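Local coordinates for protein leucine aminopeptidase 2, chloroplastic (Streptomyces sp. BC16019, PDB 5LHJ) that probably removes N-terminal amino acids from peptides as a manganese-binding M17-family metalloaminopeptidase, and serves in bottromycin maturation, at residues 232-237 with 313-318; 254-259 with 365-370; 301-306 with 492-497. One frame throughout, in Å; residues are numbered along the deposited sequence.

Interaction 1: 232-237 with 313-318; sequences RGSAEP and LAENMP
Ser234 and Met317 bring the two backbones to a CA–CA distance of 5.1 Å, where the loop after helix 225-231 lies over the end of strand 306-316 without forming a strand pair with it. An ST turn shapes that loop: Ser234 OG accepts from Glu236 N at 2.9 Å. The same hydroxyl donates a very short hydrogen bond, 2.5 Å, from Ser234 OG to Glu315 OE1. With OG anti to the backbone N (chi1 179°), the group faces the extended Glu315 chain, and one oxygen both holds the turn and grips the carboxylate. The second carboxylate oxygen, Glu315 OE2, makes a salt bridge to Arg324 of the second subunit. Glu236 crosses Glu315 with its CG beside the carboxylate, the two acid planes 69° apart. Met317 adds an apolar touch, CG on Ser234 CB. Next door, Asn316 turns away from the loop and its ND2 binds Asp266 OD1; since Asp266 is a manganese ligand, this places the contact beside the metal site. Water fills in between the backbones. One molecule accepts from Ser234 N and Met317 N, and a second accepts from Glu315 N at 3.0 Å while donating to Glu236 O at 2.8 Å.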
loop_
_atom_site.group_PDB
_atom_site.type_symbol
_atom_site.label_atom_id
_atom_site.label_comp_id
_atom_site.label_asym_id
_atom_site.label_seq_id
_atom_site.Cartn_x
_atom_site.Cartn_y
_atom_site.Cartn_z
ATOM N N ARG A 232 10.386 -22.000 18.155
ATOM C CA ARG A 232 10.966 -23.109 17.390
ATOM C C ARG A 232 11.546 -22.755 16.017
ATOM O O ARG A 232 12.474 -23.428 15.565
ATOM C CB ARG A 232 9.979 -24.259 17.253
ATOM C CG ARG A 232 8.892 -24.087 16.231
ATOM C CD ARG A 232 8.212 -25.432 16.011
ATOM N NE ARG A 232 7.191 -25.399 14.971
ATOM C CZ ARG A 232 5.940 -24.968 15.135
ATOM N NH1 ARG A 232 5.526 -24.471 16.312
ATOM N NH2 ARG A 232 5.096 -25.033 14.114
ATOM N N GLY A 233 11.002 -21.736 15.347
ATOM C CA GLY A 233 11.517 -21.362 14.013
ATOM C C GLY A 233 12.978 -20.916 14.017
ATOM O O GLY A 233 13.761 -21.243 13.115
ATOM N N SER A 234 13.344 -20.161 15.050
ATOM C CA SER A 234 14.692 -19.651 15.215
ATOM C C SER A 234 15.739 -20.748 15.357
ATOM O O SER A 234 15.471 -21.792 15.931
ATOM C CB SER A 234 14.749 -18.754 16.456
ATOM O OG SER A 234 16.060 -18.254 16.657
ATOM N N ALA A 235 16.936 -20.484 14.845
ATOM C CA ALA A 235 18.123 -21.307 15.134
ATOM C C ALA A 235 18.517 -21.248 16.618
ATOM O O ALA A 235 19.187 -22.165 17.112
ATOM C CB ALA A 235 19.302 -20.865 14.279
ATOM N N GLU A 236 18.132 -20.181 17.316
ATOM C CA GLU A 236 18.422 -20.059 18.755
ATOM C C GLU A 236 17.345 -20.765 19.583
ATOM O O GLU A 236 16.144 -20.557 19.365
ATOM C CB GLU A 236 18.531 -18.585 19.162
ATOM C CG GLU A 236 19.685 -17.843 18.529
ATOM C CD GLU A 236 21.039 -18.345 18.986
ATOM O OE1 GLU A 236 21.140 -18.850 20.126
ATOM O OE2 GLU A 236 22.006 -18.241 18.210
ATOM N N PRO A 237 17.747 -21.625 20.532
ATOM C CA PRO A 237 16.739 -22.301 21.336
ATOM C C PRO A 237 16.177 -21.361 22.420
ATOM O O PRO A 237 16.900 -20.482 22.883
ATOM C CB PRO A 237 17.529 -23.447 21.975
ATOM C CG PRO A 237 18.897 -22.891 22.114
ATOM C CD PRO A 237 19.110 -22.085 20.863
ATOM N N LEU A 313 12.229 -16.501 27.368
ATOM C CA LEU A 313 13.166 -15.905 26.417
ATOM C C LEU A 313 13.152 -16.681 25.105
ATOM O O LEU A 313 13.308 -17.895 25.107
ATOM C CB LEU A 313 14.584 -15.908 27.006
ATOM C CG LEU A 313 14.765 -15.483 28.463
ATOM C CD1 LEU A 313 16.240 -15.518 28.837
ATOM C CD2 LEU A 313 14.235 -14.087 28.718
ATOM N N ALA A 314 12.973 -15.983 23.988
ATOM C CA ALA A 314 12.926 -16.633 22.669
ATOM C C ALA A 314 13.119 -15.633 21.546
ATOM O O ALA A 314 13.019 -14.429 21.761
ATOM C CB ALA A 314 11.601 -17.367 22.489
ATOM N N GLU A 315 13.415 -16.144 20.351
ATOM C CA GLU A 315 13.328 -15.364 19.113
ATOM C C GLU A 315 12.084 -15.788 18.329
ATOM O O GLU A 315 11.700 -16.944 18.379
ATOM C CB GLU A 315 14.539 -15.576 18.215
ATOM C CG GLU A 315 15.872 -15.054 18.716
ATOM C CD GLU A 315 16.964 -15.131 17.652
ATOM O OE1 GLU A 315 16.831 -15.921 16.680
ATOM O OE2 GLU A 315 17.973 -14.405 17.779
ATOM N N ASN A 316 11.469 -14.848 17.615
ATOM C CA ASN A 316 10.358 -15.133 16.697
ATOM C C ASN A 316 10.864 -14.921 15.258
ATOM O O ASN A 316 11.029 -13.777 14.823
ATOM C CB ASN A 316 9.181 -14.201 17.013
ATOM C CG ASN A 316 7.914 -14.542 16.226
ATOM O OD1 ASN A 316 7.746 -15.655 15.746
ATOM N ND2 ASN A 316 7.015 -13.583 16.118
ATOM N N MET A 317 11.138 -16.013 14.539
ATOM C CA MET A 317 11.777 -15.961 13.215
ATOM C C MET A 317 10.972 -16.742 12.177
ATOM O O MET A 317 10.330 -17.724 12.525
ATOM C CB MET A 317 13.187 -16.584 13.286
ATOM C CG MET A 317 14.212 -15.848 14.137
ATOM S SD MET A 317 14.807 -14.375 13.299
ATOM C CE MET A 317 16.281 -14.956 12.474
ATOM N N PRO A 318 11.024 -16.325 10.893
ATOM C CA PRO A 318 10.491 -17.176 9.831
ATOM C C PRO A 318 11.502 -18.281 9.492
ATOM O O PRO A 318 12.720 -18.078 9.594
ATOM C CB PRO A 318 10.344 -16.202 8.661
ATOM C CG PRO A 318 11.510 -15.285 8.831
ATOM C CD PRO A 318 11.774 -15.188 10.329
HETATM O O HOH W 1 11.076 -18.540 16.154
HETATM O O HOH W 2 13.928 -19.044 20.137
#

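Interaction 2: 254-259 with 365-370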
loop_
_atom_site.group_PDB
_atom_site.type_symbol
_atom_site.label_atom_id
_atom_site.label_comp_id
_atom_site.label_asym_id
_atom_site.label_seq_id
_atom_site.Cartn_x
_atom_site.Cartn_y
_atom_site.Cartn_z
ATOM N N LEU A 254 4.281 -11.198 52.368
ATOM C CA LEU A 254 3.767 -10.941 51.016
ATOM C C LEU A 254 4.782 -11.455 49.990
ATOM O O LEU A 254 5.976 -11.186 50.116
ATOM C CB LEU A 254 3.504 -9.447 50.822
ATOM C CG LEU A 254 2.813 -8.981 49.537
ATOM C CD1 LEU A 254 1.370 -9.462 49.464
ATOM C CD2 LEU A 254 2.842 -7.460 49.434
ATOM N N THR A 255 4.298 -12.209 48.997
ATOM C CA THR A 255 5.127 -12.736 47.910
ATOM C C THR A 255 4.583 -12.232 46.581
ATOM O O THR A 255 3.414 -12.463 46.283
ATOM C CB THR A 255 5.152 -14.271 47.917
ATOM O OG1 THR A 255 5.788 -14.716 49.130
ATOM C CG2 THR A 255 5.936 -14.817 46.719
ATOM N N VAL A 256 5.433 -11.559 45.801
ATOM C CA VAL A 256 5.030 -10.953 44.529
ATOM C C VAL A 256 5.725 -11.679 43.373
ATOM O O VAL A 256 6.940 -11.905 43.410
ATOM C CB VAL A 256 5.382 -9.440 44.504
ATOM C CG1 VAL A 256 5.035 -8.802 43.152
ATOM C CG2 VAL A 256 4.663 -8.710 45.631
ATOM N N GLY A 257 4.943 -12.045 42.355
ATOM C CA GLY A 257 5.456 -12.618 41.114
ATOM C C GLY A 257 5.511 -11.557 40.030
ATOM O O GLY A 257 4.528 -10.857 39.828
ATOM N N LEU A 258 6.660 -11.425 39.362
ATOM C CA LEU A 258 6.825 -10.528 38.217
ATOM C C LEU A 258 7.095 -11.379 36.982
ATOM O O LEU A 258 7.966 -12.253 37.007
ATOM C CB LEU A 258 8.010 -9.567 38.409
ATOM C CG LEU A 258 7.997 -8.665 39.649
ATOM C CD1 LEU A 258 9.247 -7.802 39.699
ATOM C CD2 LEU A 258 6.737 -7.807 39.678
ATOM N N VAL A 259 6.351 -11.127 35.910
ATOM C CA VAL A 259 6.493 -11.868 34.668
ATOM C C VAL A 259 6.944 -10.881 33.598
ATOM O O VAL A 259 6.255 -9.893 33.365
ATOM C CB VAL A 259 5.161 -12.526 34.243
ATOM C CG1 VAL A 259 5.310 -13.232 32.900
ATOM C CG2 VAL A 259 4.689 -13.497 35.314
ATOM N N SER A 365 2.218 -17.074 45.280
ATOM C CA SER A 365 2.273 -15.609 45.096
ATOM C C SER A 365 0.963 -14.913 45.426
ATOM O O SER A 365 -0.094 -15.331 44.990
ATOM C CB SER A 365 2.715 -15.256 43.686
ATOM O OG SER A 365 4.107 -15.463 43.605
ATOM N N ASP A 366 1.056 -13.860 46.224
ATOM C CA ASP A 366 -0.099 -13.094 46.643
ATOM C C ASP A 366 -0.576 -12.182 45.518
ATOM O O ASP A 366 -1.729 -11.772 45.535
ATOM C CB ASP A 366 0.229 -12.223 47.862
ATOM C CG ASP A 366 0.547 -13.040 49.100
ATOM O OD1 ASP A 366 -0.395 -13.606 49.692
ATOM O OD2 ASP A 366 1.739 -13.105 49.480
ATOM N N LEU A 367 0.320 -11.847 44.580
ATOM C CA LEU A 367 0.047 -10.884 43.509
ATOM C C LEU A 367 0.960 -11.214 42.327
ATOM O O LEU A 367 2.102 -11.598 42.537
ATOM C CB LEU A 367 0.342 -9.455 44.002
ATOM C CG LEU A 367 0.693 -8.382 42.952
ATOM C CD1 LEU A 367 -0.548 -7.992 42.172
ATOM C CD2 LEU A 367 1.328 -7.149 43.549
ATOM N N VAL A 368 0.460 -11.064 41.103
ATOM C CA VAL A 368 1.295 -11.236 39.903
ATOM C C VAL A 368 1.225 -9.987 39.032
ATOM O O VAL A 368 0.136 -9.521 38.720
ATOM C CB VAL A 368 0.861 -12.469 39.084
ATOM C CG1 VAL A 368 1.677 -12.601 37.796
ATOM C CG2 VAL A 368 1.000 -13.725 39.934
ATOM N N VAL A 369 2.378 -9.460 38.630
ATOM C CA VAL A 369 2.444 -8.303 37.731
ATOM C C VAL A 369 3.234 -8.719 36.495
ATOM O O VAL A 369 4.351 -9.192 36.627
ATOM C CB VAL A 369 3.117 -7.085 38.391
ATOM C CG1 VAL A 369 3.268 -5.923 37.392
ATOM C CG2 VAL A 369 2.327 -6.638 39.614
ATOM N N ASP A 370 2.651 -8.566 35.304
ATOM C CA ASP A 370 3.406 -8.809 34.074
ATOM C C ASP A 370 3.772 -7.493 33.404
ATOM O O ASP A 370 3.040 -6.505 33.513
ATOM C CB ASP A 370 2.696 -9.776 33.129
ATOM C CG ASP A 370 1.612 -9.132 32.328
ATOM O OD1 ASP A 370 1.928 -8.396 31.345
ATOM O OD2 ASP A 370 0.438 -9.390 32.641
#
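Val256 pairs with Leu367, and the match runs on through Gly257 with Val368 and Leu258 with Val369 to Val259 with Asp370, in two parallel strands whose axes approach to 4.6 Å at an angle of 19°. Between them the backbone bonds alternate: Gly257 N gives to Leu367 O, Gly257 O takes from Val369 N, and Val259 N gives to Val369 O, while CA-H groups such as Leu258 CA, 3.2 Å from Val369 O, lean on the same carbonyls.

Ahead of the regular pairing, Asp366 fastens the ends together. Its backbone N donates to Thr255 O at 2.7 Å, in the carbonyl plane, and its side chain returns the grip, as Asp366 OD2 receives Thr255 N at 2.8 Å through the anti lone pair. A CG placed beside the backbone N (chi1 -66°) lets the carboxylate reach that N-H. Leu254 crosses the aspartate with a close touch, CD1 to Asp366 CB at 3.4 Å, and Thr255 CG2 rests against Ser365 OG.

On one face of the sheet, Val256 and Leu367 lie side by side, as do Leu258 and Val369, with Leu258 CD2 3.9 Å from Val369 CB; helix 486-498 packs here through Leu493 and Leu496. On the other, Val259 CG2 meets Val368 CG1 at 4.0 Å, beneath helix 345-358. Asp370 shares this face, but its carboxylate is held by His460 and Trp458. Hydrophobic parallel strands between layers of helices are characteristic of the central sheet of the M17 catalytic domain, where strand 255-263 continues to the manganese ligand Lys261.

Interaction 3: 301-306 with 492-497; sequences LGLPLR and TLRALS
Leu305 swings its CG anti to the backbone N (chi1 -173°), which carries CD2 onto helix 486-498, where it meets Leu493 CD2 at 3.8 Å and Leu493 O at 3.5 Å, the two chains crossing near a right angle. Ser497 takes the rotamer with OG between its backbone N and carbonyl carbon (chi1 77°), turning the hydroxyl back along the helix to donate to Arg494 O at 2.7 Å. Ser497 OG also lies 3.7 Å from Leu303 CD2, and Ser497 CB rests on Pro304 CD and Leu305 CB. Leu303 inserts both methyls: CD1 sits 3.7 Å from Arg494 N and CD2 against the aliphatic CG of Arg494. Farther out, the Arg494 chain bends at chi3, and Leu301 CD2 approaches NH1 obliquely. With an alanine at Ser497, Arg494 O would probably lose the hydroxyl donor and a small gap would open beside Leu303 CD2. An inverse gamma turn centred on Pro304 bends the loop, closed by a weak bond from Leu305 N to Leu303 O. The loop thus links helix 286-301 to strand 306-316 under the C-terminal helix, completing a beta-alpha-beta crossover from strand 255-263 in the catalytic domain.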
loop_
_atom_site.group_PDB
_atom_site.type_symbol
_atom_site.label_atom_id
_atom_site.label_comp_id
_atom_site.label_asym_id
_atom_site.label_seq_id
_atom_site.Cartn_x
_atom_site.Cartn_y
_atom_site.Cartn_z
ATOM N N LEU A 301 18.262 -2.290 48.427
ATOM C CA LEU A 301 17.201 -1.582 49.158
ATOM C C LEU A 301 16.780 -2.324 50.417
ATOM O O LEU A 301 16.335 -1.703 51.383
ATOM C CB LEU A 301 15.980 -1.357 48.262
ATOM C CG LEU A 301 16.223 -0.542 46.990
ATOM C CD1 LEU A 301 14.978 -0.509 46.110
ATOM C CD2 LEU A 301 16.703 0.875 47.295
ATOM N N GLY A 302 16.908 -3.648 50.406
ATOM C CA GLY A 302 16.560 -4.477 51.550
ATOM C C GLY A 302 15.093 -4.450 51.928
ATOM O O GLY A 302 14.763 -4.311 53.107
ATOM N N LEU A 303 14.205 -4.592 50.941
ATOM C CA LEU A 303 12.766 -4.597 51.203
ATOM C C LEU A 303 12.343 -5.899 51.860
ATOM O O LEU A 303 12.827 -6.956 51.462
ATOM C CB LEU A 303 11.959 -4.420 49.911
ATOM C CG LEU A 303 12.127 -3.115 49.147
ATOM C CD1 LEU A 303 11.191 -3.123 47.944
ATOM C CD2 LEU A 303 11.849 -1.919 50.042
ATOM N N PRO A 304 11.431 -5.834 52.856
ATOM C CA PRO A 304 10.898 -7.033 53.510
ATOM C C PRO A 304 9.774 -7.650 52.677
ATOM O O PRO A 304 8.601 -7.590 53.047
ATOM C CB PRO A 304 10.388 -6.483 54.852
ATOM C CG PRO A 304 9.896 -5.119 54.497
ATOM C CD PRO A 304 10.873 -4.606 53.469
ATOM N N LEU A 305 10.160 -8.235 51.546
ATOM C CA LEU A 305 9.222 -8.693 50.528
ATOM C C LEU A 305 9.896 -9.758 49.688
ATOM O O LEU A 305 11.019 -9.562 49.232
ATOM C CB LEU A 305 8.832 -7.505 49.627
ATOM C CG LEU A 305 7.736 -7.686 48.587
ATOM C CD1 LEU A 305 6.403 -7.862 49.280
ATOM C CD2 LEU A 305 7.670 -6.486 47.651
ATOM N N ARG A 306 9.213 -10.878 49.485
ATOM C CA ARG A 306 9.698 -11.930 48.609
ATOM C C ARG A 306 9.224 -11.614 47.189
ATOM O O ARG A 306 8.048 -11.348 46.987
ATOM C CB ARG A 306 9.136 -13.269 49.045
ATOM C CG ARG A 306 9.723 -14.462 48.326
ATOM C CD ARG A 306 9.166 -15.729 48.957
ATOM N NE ARG A 306 9.780 -16.938 48.418
ATOM C CZ ARG A 306 9.380 -18.187 48.689
ATOM N NH1 ARG A 306 8.344 -18.424 49.506
ATOM N NH2 ARG A 306 10.024 -19.220 48.136
ATOM N N THR A 492 6.606 0.490 43.179
ATOM C CA THR A 492 5.474 -0.394 43.475
ATOM C C THR A 492 5.837 -1.414 44.554
ATOM O O THR A 492 5.100 -1.594 45.531
ATOM C CB THR A 492 4.986 -1.108 42.209
ATOM O OG1 THR A 492 4.573 -0.121 41.256
ATOM C CG2 THR A 492 3.829 -2.031 42.504
ATOM N N LEU A 493 6.988 -2.049 44.392
ATOM C CA LEU A 493 7.436 -3.046 45.363
ATOM C C LEU A 493 7.686 -2.407 46.740
ATOM O O LEU A 493 7.374 -3.031 47.768
ATOM C CB LEU A 493 8.679 -3.764 44.852
ATOM C CG LEU A 493 8.448 -4.613 43.594
ATOM C CD1 LEU A 493 9.768 -4.992 42.954
ATOM C CD2 LEU A 493 7.621 -5.855 43.881
ATOM N N ARG A 494 8.231 -1.181 46.759
ATOM C CA ARG A 494 8.436 -0.432 48.023
ATOM C C ARG A 494 7.102 -0.208 48.742
ATOM O O ARG A 494 6.975 -0.499 49.941
ATOM C CB ARG A 494 9.133 0.916 47.783
ATOM C CG ARG A 494 10.618 0.806 47.433
ATOM C CD ARG A 494 11.222 2.127 46.958
ATOM N NE ARG A 494 11.366 3.081 48.060
ATOM C CZ ARG A 494 12.399 3.158 48.903
ATOM N NH1 ARG A 494 13.457 2.346 48.806
ATOM N NH2 ARG A 494 12.381 4.081 49.868
ATOM N N ALA A 495 6.109 0.282 48.006
ATOM C CA ALA A 495 4.773 0.516 48.570
ATOM C C ALA A 495 4.113 -0.769 49.072
ATOM O O ALA A 495 3.545 -0.776 50.166
ATOM C CB ALA A 495 3.875 1.221 47.571
ATOM N N LEU A 496 4.204 -1.850 48.300
ATOM C CA LEU A 496 3.637 -3.140 48.710
ATOM C C LEU A 496 4.313 -3.692 49.968
ATOM O O LEU A 496 3.644 -4.287 50.814
ATOM C CB LEU A 496 3.726 -4.172 47.584
ATOM C CG LEU A 496 2.830 -3.912 46.363
ATOM C CD1 LEU A 496 3.226 -4.830 45.223
ATOM C CD2 LEU A 496 1.358 -4.094 46.703
ATOM N N SER A 497 5.621 -3.486 50.085
ATOM C CA SER A 497 6.388 -3.970 51.243
ATOM C C SER A 497 6.019 -3.237 52.535
ATOM O O SER A 497 6.106 -3.817 53.615
ATOM C CB SER A 497 7.897 -3.860 51.001
ATOM O OG SER A 497 8.355 -2.522 51.137
#

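In the fold
Followed from the N terminus, the segments come in the order 232-237, 254-259, 301-306, 313-318, 365-370 and 492-497, so every pair of contacts crosses and none nests. Interaction 1 closes the first loop, bringing the turn before strand 239-245 to the end of strand 306-316. Interaction 2 closes the next, setting strand 367-372 beside strand 255-263, and interaction 3 brings the C-terminal helix back to the start of strand 306-316. Interactions 2 and 3 touch, with a probable hydrogen bond from Val256 N to Arg306 O and Leu367 packed on Leu496. Interaction 1 stands at the far end of the sheet, its nearest atoms about 9 Å from interaction 2 and about 17 Å from interaction 3.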